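Local coordinates for probable fatty acyl-CoA transferase Rv3272 (Mycobacterium tuberculosis, PDB 5YX6), which probably acts as a family III CoA transferase in fatty acid metabolism, binding fatty acyl-CoAs of varying chain length with the highest affinity for palmitoyl-CoA, at residues A311-A315 with T316-Q320. Sequence-based numbering, arbitrary orientation.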
ATOM      1  N   ALA A 311      -2.128 -18.889  29.868  1.00 39.74           N
ATOM      2  CA  ALA A 311      -3.041 -18.436  30.913  1.00 38.55           C
ATOM      3  C   ALA A 311      -2.340 -17.955  32.194  1.00 39.99           C
ATOM      4  O   ALA A 311      -2.957 -17.256  32.995  1.00 41.62           O
ATOM      5  CB  ALA A 311      -4.029 -19.540  31.246  1.00 33.64           C
ATOM      6  N   SER A 312      -1.062 -18.298  32.380  1.00 35.81           N
ATOM      7  CA  SER A 312      -0.365 -17.985  33.636  1.00 39.48           C
ATOM      8  C   SER A 312       0.137 -16.545  33.769  1.00 43.82           C
ATOM      9  O   SER A 312       0.546 -16.124  34.860  1.00 41.55           O
ATOM     10  CB  SER A 312       0.849 -18.915  33.810  1.00 45.10           C
ATOM     11  OG  SER A 312       0.541 -20.263  33.484  1.00 52.24           O
ATOM     12  N   LYS A 313       0.101 -15.788  32.675  1.00 40.91           N
ATOM     13  CA  LYS A 313       0.565 -14.401  32.685  1.00 38.35           C
ATOM     14  C   LYS A 313      -0.318 -13.502  31.823  1.00 37.53           C
ATOM     15  O   LYS A 313      -1.018 -13.982  30.929  1.00 34.72           O
ATOM     16  CB  LYS A 313       2.012 -14.320  32.184  1.00 40.27           C
ATOM     17  CG  LYS A 313       3.068 -14.983  33.062  1.00 37.79           C
ATOM     18  CD  LYS A 313       4.378 -15.142  32.282  1.00 41.61           C
ATOM     19  CE  LYS A 313       5.604 -15.206  33.184  1.00 44.99           C
ATOM     20  NZ  LYS A 313       5.534 -16.336  34.147  1.00 46.59           N
ATOM     21  N   THR A 314      -0.280 -12.201  32.099  1.00 34.35           N
ATOM     22  CA  THR A 314      -0.898 -11.215  31.225  1.00 39.14           C
ATOM     23  C   THR A 314      -0.126 -11.115  29.913  1.00 40.59           C
ATOM     24  O   THR A 314       1.053 -11.468  29.849  1.00 38.99           O
ATOM     25  CB  THR A 314      -0.948  -9.823  31.874  1.00 40.55           C
ATOM     26  OG1 THR A 314       0.373  -9.275  31.940  1.00 38.04           O
ATOM     27  CG2 THR A 314      -1.524  -9.907  33.268  1.00 43.11           C
ATOM     28  N   ALA A 315      -0.792 -10.636  28.869  1.00 39.27           N
ATOM     29  CA  ALA A 315      -0.168 -10.500  27.558  1.00 35.47           C
ATOM     30  C   ALA A 315       1.042  -9.562  27.606  1.00 37.47           C
ATOM     31  O   ALA A 315       2.047  -9.810  26.949  1.00 36.26           O
ATOM     32  CB  ALA A 315      -1.179 -10.019  26.533  1.00 33.93           C
ATOM     33  N   THR A 316       0.941  -8.481  28.371  1.00 37.99           N
ATOM     34  CA  THR A 316       2.065  -7.559  28.518  1.00 37.62           C
ATOM     35  C   THR A 316       3.285  -8.282  29.079  1.00 38.38           C
ATOM     36  O   THR A 316       4.411  -8.070  28.622  1.00 35.75           O
ATOM     37  CB  THR A 316       1.710  -6.369  29.431  1.00 42.93           C
ATOM     38  OG1 THR A 316       0.666  -5.607  28.824  1.00 53.20           O
ATOM     39  CG2 THR A 316       2.907  -5.461  29.622  1.00 46.73           C
ATOM     40  N   GLU A 317       3.059  -9.135  30.070  1.00 37.03           N
ATOM     41  CA  GLU A 317       4.150  -9.905  30.663  1.00 39.02           C
ATOM     42  C   GLU A 317       4.758 -10.876  29.654  1.00 33.74           C
ATOM     43  O   GLU A 317       5.976 -11.000  29.567  1.00 34.88           O
ATOM     44  CB  GLU A 317       3.670 -10.656  31.901  1.00 36.18           C
ATOM     45  CG  GLU A 317       3.380  -9.749  33.081  1.00 44.31           C
ATOM     46  CD  GLU A 317       2.529 -10.429  34.160  1.00 59.75           C
ATOM     47  OE1 GLU A 317       1.950 -11.514  33.890  1.00 52.19           O
ATOM     48  OE2 GLU A 317       2.435  -9.867  35.277  1.00 61.57           O
ATOM     49  N   TRP A 318       3.915 -11.572  28.899  1.00 33.19           N
ATOM     50  CA  TRP A 318       4.422 -12.487  27.885  1.00 32.29           C
ATOM     51  C   TRP A 318       5.190 -11.742  26.783  1.00 36.26           C
ATOM     52  O   TRP A 318       6.199 -12.252  26.275  1.00 33.57           O
ATOM     53  CB  TRP A 318       3.292 -13.293  27.256  1.00 32.01           C
ATOM     54  CG  TRP A 318       2.728 -14.382  28.110  1.00 39.66           C
ATOM     55  CD1 TRP A 318       1.434 -14.504  28.533  1.00 35.61           C
ATOM     56  CD2 TRP A 318       3.428 -15.518  28.630  1.00 41.91           C
ATOM     57  NE1 TRP A 318       1.288 -15.639  29.287  1.00 39.33           N
ATOM     58  CE2 TRP A 318       2.495 -16.281  29.364  1.00 38.40           C
ATOM     59  CE3 TRP A 318       4.751 -15.965  28.546  1.00 36.06           C
ATOM     60  CZ2 TRP A 318       2.843 -17.467  30.006  1.00 39.99           C
ATOM     61  CZ3 TRP A 318       5.095 -17.144  29.190  1.00 38.50           C
ATOM     62  CH2 TRP A 318       4.147 -17.880  29.910  1.00 36.41           C
ATOM     63  N   VAL A 319       4.722 -10.543  26.421  1.00 28.73           N
ATOM     64  CA  VAL A 319       5.387  -9.767  25.381  1.00 32.98           C
ATOM     65  C   VAL A 319       6.802  -9.399  25.827  1.00 34.38           C
ATOM     66  O   VAL A 319       7.773  -9.599  25.093  1.00 34.17           O
ATOM     67  CB  VAL A 319       4.617  -8.470  25.033  1.00 34.28           C
ATOM     68  CG1 VAL A 319       5.545  -7.484  24.329  1.00 35.52           C
ATOM     69  CG2 VAL A 319       3.386  -8.773  24.178  1.00 29.27           C
ATOM     70  N   GLN A 320       6.900  -8.867  27.040  1.00 32.42           N
ATOM     71  CA  GLN A 320       8.175  -8.548  27.655  1.00 33.02           C
ATOM     72  C   GLN A 320       9.124  -9.756  27.677  1.00 36.28           C
ATOM     73  O   GLN A 320      10.308  -9.624  27.383  1.00 37.04           O
ATOM     74  CB  GLN A 320       7.947  -8.020  29.066  1.00 38.37           C
ATOM     75  CG  GLN A 320       9.220  -7.660  29.806  1.00 47.10           C
ATOM     76  CD  GLN A 320       8.969  -6.659  30.920  1.00 66.02           C
ATOM     77  OE1 GLN A 320       7.831  -6.224  31.136  1.00 68.71           O
ATOM     78  NE2 GLN A 320      10.031  -6.284  31.632  1.00 62.26           N
TER
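Thr314 and Glu317 hold each other reciprocally where the loop after helix 299-310 turns into helix 315-324. Thr314 OG1 accepts from Glu317 N at 3.3 Å, a long but fairly straight bond (158° at the hydrogen). With chi1 at 71°, OG1 sits between the backbone N and the carbonyl carbon of Thr314, which turns it toward the first turn of the helix. In return, Glu317, extended beyond CG, reaches back toward the loop and Glu317 OE1 accepts from Thr314 N at 2.9 Å; the donor lies above the carboxylate plane, 43° out of it. The regular helical pattern begins with Trp318 N bonded to Thr314 O at 3.0 Å, followed by Val319 N to Ala315 O.

Lys313 crosses the Trp318 indole at about a right angle, its aliphatic chain lying over one face. Lys313 CD stands 3.4 Å from the centroid of the Trp318 six-membered ring, close to the ring normal, a CH-pi contact, while Lys313 CB lies 3.3 Å from Trp318 NE1. Beyond CD the chain bends, and Lys313 NZ, 5.2 Å from the centroid of the Trp318 six-membered ring, adds at most a weak cation-pi attraction. The indole N-H is bonded to Leu310 O, tying the ring to the end of the preceding helix, and Ile261 and Ile278 also touch the Trp318 side chain. Mutual side-chain-to-backbone bonding between N-cap Thr314 and Glu317 three residues on defines a capping box, here starting helix 315-324.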